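Local coordinates for protein fimbrin (PDB 1RT8) that binds actin filaments and cross-links them through two actin-binding regions built from calponin-homology domains, serving cell polarity, cytokinesis, mating and spore formation, at residues L292-N295 against S296-V299; N308-D312 against G313-L317. All blocks are in the same frame, centred on the assembly; numbering follows the deposited sequence.

Interaction 1: L292-N295 against S296-V299; sequences LWLN and SLDV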
ATOM      1  N   LEU A 292       5.064  -4.232   5.391  1.00 22.45           N
ATOM      2  CA  LEU A 292       3.873  -4.536   4.609  1.00 24.56           C
ATOM      3  C   LEU A 292       3.294  -5.857   5.100  1.00 25.27           C
ATOM      4  O   LEU A 292       2.090  -5.976   5.308  1.00 25.94           O
ATOM      5  CB  LEU A 292       4.221  -4.646   3.121  1.00 26.59           C
ATOM      6  CG  LEU A 292       4.584  -3.357   2.372  1.00 26.51           C
ATOM      7  CD1 LEU A 292       5.259  -3.704   1.052  1.00 26.48           C
ATOM      8  CD2 LEU A 292       3.320  -2.527   2.129  1.00 26.34           C
ATOM      9  N   TRP A 293       4.156  -6.846   5.305  1.00 25.95           N
ATOM     10  CA  TRP A 293       3.691  -8.149   5.765  1.00 27.41           C
ATOM     11  C   TRP A 293       2.979  -8.072   7.120  1.00 27.35           C
ATOM     12  O   TRP A 293       1.821  -8.474   7.249  1.00 25.47           O
ATOM     13  CB  TRP A 293       4.858  -9.135   5.849  1.00 27.52           C
ATOM     14  CG  TRP A 293       4.435 -10.473   6.369  1.00 29.65           C
ATOM     15  CD1 TRP A 293       3.566 -11.341   5.779  1.00 31.52           C
ATOM     16  CD2 TRP A 293       4.826 -11.076   7.609  1.00 29.33           C
ATOM     17  NE1 TRP A 293       3.385 -12.448   6.576  1.00 33.45           N
ATOM     18  CE2 TRP A 293       4.147 -12.312   7.706  1.00 29.81           C
ATOM     19  CE3 TRP A 293       5.681 -10.691   8.649  1.00 27.92           C
ATOM     20  CZ2 TRP A 293       4.296 -13.168   8.799  1.00 30.63           C
ATOM     21  CZ3 TRP A 293       5.830 -11.544   9.743  1.00 30.45           C
ATOM     22  CH2 TRP A 293       5.138 -12.768   9.808  1.00 31.24           C
ATOM     23  N   LEU A 294       3.666  -7.562   8.135  1.00 26.20           N
ATOM     24  CA  LEU A 294       3.049  -7.450   9.454  1.00 26.00           C
ATOM     25  C   LEU A 294       1.746  -6.642   9.398  1.00 25.78           C
ATOM     26  O   LEU A 294       0.764  -7.017  10.031  1.00 24.67           O
ATOM     27  CB  LEU A 294       4.023  -6.804  10.449  1.00 22.40           C
ATOM     28  CG  LEU A 294       5.169  -7.704  10.924  1.00 22.95           C
ATOM     29  CD1 LEU A 294       6.231  -6.864  11.635  1.00 22.44           C
ATOM     30  CD2 LEU A 294       4.625  -8.783  11.850  1.00 20.31           C
ATOM     31  N   ASN A 295       1.731  -5.544   8.641  1.00 26.39           N
ATOM     32  CA  ASN A 295       0.520  -4.731   8.554  1.00 27.84           C
ATOM     33  C   ASN A 295      -0.593  -5.526   7.895  1.00 28.10           C
ATOM     34  O   ASN A 295      -1.768  -5.294   8.175  1.00 28.11           O
ATOM     35  CB  ASN A 295       0.750  -3.431   7.760  1.00 28.02           C
ATOM     36  CG  ASN A 295       1.424  -2.340   8.589  1.00 27.19           C
ATOM     37  OD1 ASN A 295       1.435  -2.394   9.816  1.00 25.61           O
ATOM     38  ND2 ASN A 295       1.973  -1.336   7.913  1.00 22.69           N
ATOM     39  N   SER A 296      -0.219  -6.472   7.036  1.00 29.64           N
ATOM     40  CA  SER A 296      -1.200  -7.303   6.346  1.00 31.03           C
ATOM     41  C   SER A 296      -1.910  -8.212   7.341  1.00 31.78           C
ATOM     42  O   SER A 296      -2.993  -8.728   7.060  1.00 34.33           O
ATOM     43  CB  SER A 296      -0.531  -8.149   5.245  1.00 27.34           C
ATOM     44  OG  SER A 296       0.012  -9.355   5.760  1.00 28.51           O
ATOM     45  N   LEU A 297      -1.298  -8.410   8.502  1.00 31.41           N
ATOM     46  CA  LEU A 297      -1.870  -9.259   9.540  1.00 31.24           C
ATOM     47  C   LEU A 297      -2.807  -8.423  10.402  1.00 34.30           C
ATOM     48  O   LEU A 297      -3.372  -8.912  11.391  1.00 35.91           O
ATOM     49  CB  LEU A 297      -0.763  -9.820  10.416  1.00 31.73           C
ATOM     50  CG  LEU A 297       0.287 -10.669   9.717  1.00 30.61           C
ATOM     51  CD1 LEU A 297       1.325 -11.127  10.734  1.00 31.92           C
ATOM     52  CD2 LEU A 297      -0.391 -11.860   9.065  1.00 32.03           C
ATOM     53  N   ASP A 298      -2.930  -7.151  10.036  1.00 35.62           N
ATOM     54  CA  ASP A 298      -3.786  -6.185  10.717  1.00 38.52           C
ATOM     55  C   ASP A 298      -3.411  -5.797  12.157  1.00 38.16           C
ATOM     56  O   ASP A 298      -4.300  -5.662  12.987  1.00 38.19           O
ATOM     57  CB  ASP A 298      -5.248  -6.651  10.695  1.00 42.19           C
ATOM     58  CG  ASP A 298      -6.239  -5.479  10.709  1.00 48.08           C
ATOM     59  OD1 ASP A 298      -5.881  -4.394  11.194  1.00 50.74           O
ATOM     60  OD2 ASP A 298      -7.379  -5.651  10.222  1.00 52.71           O
ATOM     61  N   VAL A 299      -2.120  -5.605  12.456  1.00 37.93           N
ATOM     62  CA  VAL A 299      -1.701  -5.203  13.810  1.00 38.00           C
ATOM     63  C   VAL A 299      -2.228  -3.797  14.027  1.00 39.88           C
ATOM     64  O   VAL A 299      -2.152  -2.991  13.117  1.00 38.78           O
ATOM     65  CB  VAL A 299      -0.177  -5.265  13.979  1.00 35.72           C
ATOM     66  CG1 VAL A 299       0.272  -6.680  13.824  1.00 33.83           C
ATOM     67  CG2 VAL A 299       0.533  -4.376  12.954  1.00 35.35           C
TER
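Ser296 turns its hydroxyl back onto the carbonyl of Trp293, one turn behind it, and OG donates to Trp293 O over 2.5 Å, lying in the carbonyl plane on a lone pair. In Ser296, a chi1 of 85° sets OG between the backbone N and the carbonyl carbon, which brings it to Trp293 O. Ser296 N goes to Leu292 O at 2.9 Å; Trp293 O also takes weak bonds from Ser296 N and Leu297 N. This is the C-terminal end of helix 282-296 in the third calponin-homology domain, where bonding shifts from four residues back to three, a 3-10-like pattern: Leu297 N reaches Leu294 O and Asp298 N reaches Asn295 O, each at 2.9 Å. Asp298 then leaves the helix with positive phi (66°). Both ends of the Asn295 amide are satisfied beyond this turn, OD1 by Ile303 N, so an amide suits tying the helix end to the following loop. Leu297 supplies a branched apolar end: CD1 sits over one face of the Trp293 indole, 4.2 Å from the centroid of the six-membered ring, in a CH-pi contact, and also meets Leu294 CD2. Val299 N is buried and has no polar partner in the model, while Val299 CG1 packs 3.8 Å from Leu294 O.

Interaction 2: N308-D312 against G313-L317; sequences NNLRD and GLILL
An Asx turn at Asp312 leads into helix 314-323 of the third calponin-homology domain, following directly on a type I beta turn from Leu310 to Gly313. Gly313 N closes the beta turn by donating to Leu310 O at 3.1 Å. Gly313 holds the N-cap position with positive phi (70°), a conformation that favours glycine, and a beta carbon there would clash with Asp312 O. The side-chain acceptor at the helix start comes from the preceding residue: Leu314 N meets Asp312 OD1 at 2.8 Å, almost straight (164°). With CG tucked between its backbone N and carbonyl carbon (chi1 69°), the Asp312 carboxylate is swung over the helix start, where its negative charge probably also suits the helix dipole. A water bridges the two segments, donating to Asp312 OD1 and Asn309 O and accepting from Ile315 N. Replacing the aspartate with an alanine removes OD1, which is likely to leave Leu314 N without its carboxylate acceptor and the water with one partner fewer. On the apolar side of the turn, Leu310 and Ile315 cross at about a right angle, and branched apolar residues suit this buried side, where Leu310 also touches Thr382 and Val386 of helix 379-397. The Leu310 CD1 methyl lies 4.2 Å from Leu316 CD2, and packing is tighter on the other branch, with Leu310 CD2 only 3.3 Å from Ile315 CG2.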
ATOM      1  N   ASN A 308      11.291   1.392  15.143  1.00 27.10           N
ATOM      2  CA  ASN A 308      10.868   2.007  16.394  1.00 26.80           C
ATOM      3  C   ASN A 308       9.510   1.482  16.850  1.00 25.31           C
ATOM      4  O   ASN A 308       9.260   1.369  18.050  1.00 25.81           O
ATOM      5  CB  ASN A 308      10.809   3.536  16.282  1.00 26.05           C
ATOM      6  CG  ASN A 308      12.188   4.181  16.345  1.00 31.21           C
ATOM      7  OD1 ASN A 308      12.890   4.086  17.362  1.00 30.61           O
ATOM      8  ND2 ASN A 308      12.590   4.835  15.252  1.00 27.28           N
ATOM      9  N   ASN A 309       8.650   1.133  15.903  1.00 22.82           N
ATOM     10  CA  ASN A 309       7.313   0.653  16.240  1.00 22.52           C
ATOM     11  C   ASN A 309       7.211  -0.735  16.890  1.00 21.41           C
ATOM     12  O   ASN A 309       6.131  -1.113  17.346  1.00 22.33           O
ATOM     13  CB  ASN A 309       6.413   0.674  14.997  1.00 23.32           C
ATOM     14  CG  ASN A 309       6.275   2.062  14.381  1.00 26.92           C
ATOM     15  OD1 ASN A 309       6.591   3.083  15.006  1.00 30.01           O
ATOM     16  ND2 ASN A 309       5.784   2.105  13.149  1.00 20.65           N
ATOM     17  N   LEU A 310       8.303  -1.497  16.934  1.00 21.19           N
ATOM     18  CA  LEU A 310       8.264  -2.835  17.538  1.00 20.76           C
ATOM     19  C   LEU A 310       8.963  -2.877  18.893  1.00 22.71           C
ATOM     20  O   LEU A 310       9.033  -3.937  19.529  1.00 20.84           O
ATOM     21  CB  LEU A 310       8.951  -3.869  16.633  1.00 19.72           C
ATOM     22  CG  LEU A 310       8.538  -3.922  15.160  1.00 24.00           C
ATOM     23  CD1 LEU A 310       9.145  -5.150  14.486  1.00 22.52           C
ATOM     24  CD2 LEU A 310       7.047  -3.978  15.075  1.00 24.98           C
ATOM     25  N   ARG A 311       9.486  -1.732  19.328  1.00 20.86           N
ATOM     26  CA  ARG A 311      10.211  -1.671  20.591  1.00 22.19           C
ATOM     27  C   ARG A 311       9.452  -2.022  21.873  1.00 22.54           C
ATOM     28  O   ARG A 311      10.049  -2.539  22.807  1.00 23.78           O
ATOM     29  CB  ARG A 311      10.868  -0.301  20.747  1.00 22.67           C
ATOM     30  CG  ARG A 311      11.928  -0.003  19.692  1.00 25.72           C
ATOM     31  CD  ARG A 311      12.689   1.260  20.062  1.00 29.89           C
ATOM     32  NE  ARG A 311      13.630   1.665  19.024  1.00 38.20           N
ATOM     33  CZ  ARG A 311      14.550   2.614  19.187  1.00 42.67           C
ATOM     34  NH1 ARG A 311      14.641   3.249  20.348  1.00 42.39           N
ATOM     35  NH2 ARG A 311      15.383   2.919  18.195  1.00 43.93           N
ATOM     36  N   ASP A 312       8.153  -1.744  21.947  1.00 22.56           N
ATOM     37  CA  ASP A 312       7.432  -2.091  23.163  1.00 23.85           C
ATOM     38  C   ASP A 312       6.832  -3.497  23.092  1.00 22.91           C
ATOM     39  O   ASP A 312       6.071  -3.894  23.968  1.00 21.60           O
ATOM     40  CB  ASP A 312       6.342  -1.056  23.486  1.00 24.13           C
ATOM     41  CG  ASP A 312       5.199  -1.076  22.491  1.00 25.00           C
ATOM     42  OD1 ASP A 312       4.973  -2.119  21.839  1.00 28.68           O
ATOM     43  OD2 ASP A 312       4.513  -0.049  22.372  1.00 26.10           O
ATOM     44  N   GLY A 313       7.170  -4.225  22.030  1.00 22.15           N
ATOM     45  CA  GLY A 313       6.724  -5.596  21.858  1.00 21.79           C
ATOM     46  C   GLY A 313       5.271  -5.899  21.553  1.00 23.79           C
ATOM     47  O   GLY A 313       4.928  -7.055  21.289  1.00 24.95           O
ATOM     48  N   LEU A 314       4.417  -4.884  21.574  1.00 22.59           N
ATOM     49  CA  LEU A 314       2.996  -5.086  21.330  1.00 23.30           C
ATOM     50  C   LEU A 314       2.658  -5.547  19.918  1.00 24.36           C
ATOM     51  O   LEU A 314       1.806  -6.416  19.731  1.00 26.27           O
ATOM     52  CB  LEU A 314       2.235  -3.803  21.668  1.00 22.00           C
ATOM     53  CG  LEU A 314       2.273  -3.441  23.158  1.00 22.50           C
ATOM     54  CD1 LEU A 314       1.434  -2.183  23.409  1.00 22.64           C
ATOM     55  CD2 LEU A 314       1.723  -4.605  23.968  1.00 23.50           C
ATOM     56  N   ILE A 315       3.321  -4.960  18.929  1.00 24.30           N
ATOM     57  CA  ILE A 315       3.105  -5.324  17.534  1.00 25.42           C
ATOM     58  C   ILE A 315       3.485  -6.780  17.305  1.00 26.10           C
ATOM     59  O   ILE A 315       2.731  -7.533  16.694  1.00 26.42           O
ATOM     60  CB  ILE A 315       3.943  -4.429  16.590  1.00 26.69           C
ATOM     61  CG1 ILE A 315       3.440  -2.986  16.663  1.00 25.94           C
ATOM     62  CG2 ILE A 315       3.899  -4.973  15.157  1.00 28.72           C
ATOM     63  CD1 ILE A 315       2.007  -2.792  16.251  1.00 25.21           C
ATOM     64  N   LEU A 316       4.655  -7.178  17.798  1.00 25.34           N
ATOM     65  CA  LEU A 316       5.114  -8.554  17.641  1.00 25.98           C
ATOM     66  C   LEU A 316       4.155  -9.547  18.305  1.00 27.24           C
ATOM     67  O   LEU A 316       3.821 -10.590  17.728  1.00 26.84           O
ATOM     68  CB  LEU A 316       6.527  -8.711  18.225  1.00 24.52           C
ATOM     69  CG  LEU A 316       7.649  -8.052  17.398  1.00 24.74           C
ATOM     70  CD1 LEU A 316       8.954  -8.033  18.171  1.00 21.55           C
ATOM     71  CD2 LEU A 316       7.827  -8.818  16.102  1.00 24.89           C
ATOM     72  N   LEU A 317       3.711  -9.219  19.515  1.00 26.50           N
ATOM     73  CA  LEU A 317       2.803 -10.089  20.238  1.00 25.32           C
ATOM     74  C   LEU A 317       1.486 -10.247  19.483  1.00 24.66           C
ATOM     75  O   LEU A 317       0.922 -11.339  19.441  1.00 24.00           O
ATOM     76  CB  LEU A 317       2.579  -9.553  21.654  1.00 24.15           C
ATOM     77  CG  LEU A 317       3.838  -9.675  22.526  1.00 26.15           C
ATOM     78  CD1 LEU A 317       3.627  -9.010  23.878  1.00 27.27           C
ATOM     79  CD2 LEU A 317       4.198 -11.141  22.699  1.00 25.75           C
TER
HETATM   80  O   HOH W   1       5.285  -2.917  19.175  1.00 21.93           O

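How the interactions relate
Interactions 1 and 2 come one after the other along the chain in the third calponin-homology domain, within the second actin-binding region. The first finishes helix 282-296, and the second, after a loop and the short helix 306-309, starts helix 314-323. Their centres are about 13 Å apart, yet they touch where Val299 CG1 lies 3.9 Å from Ile315 O, so the chain leaving one helix packs on the first turn of the other. Both also face helix 379-397: Trp293 and Leu310 each touch Val386. They mark the end of helix 282-296 and the start of helix 314-323, both of which pack against helix 379-397.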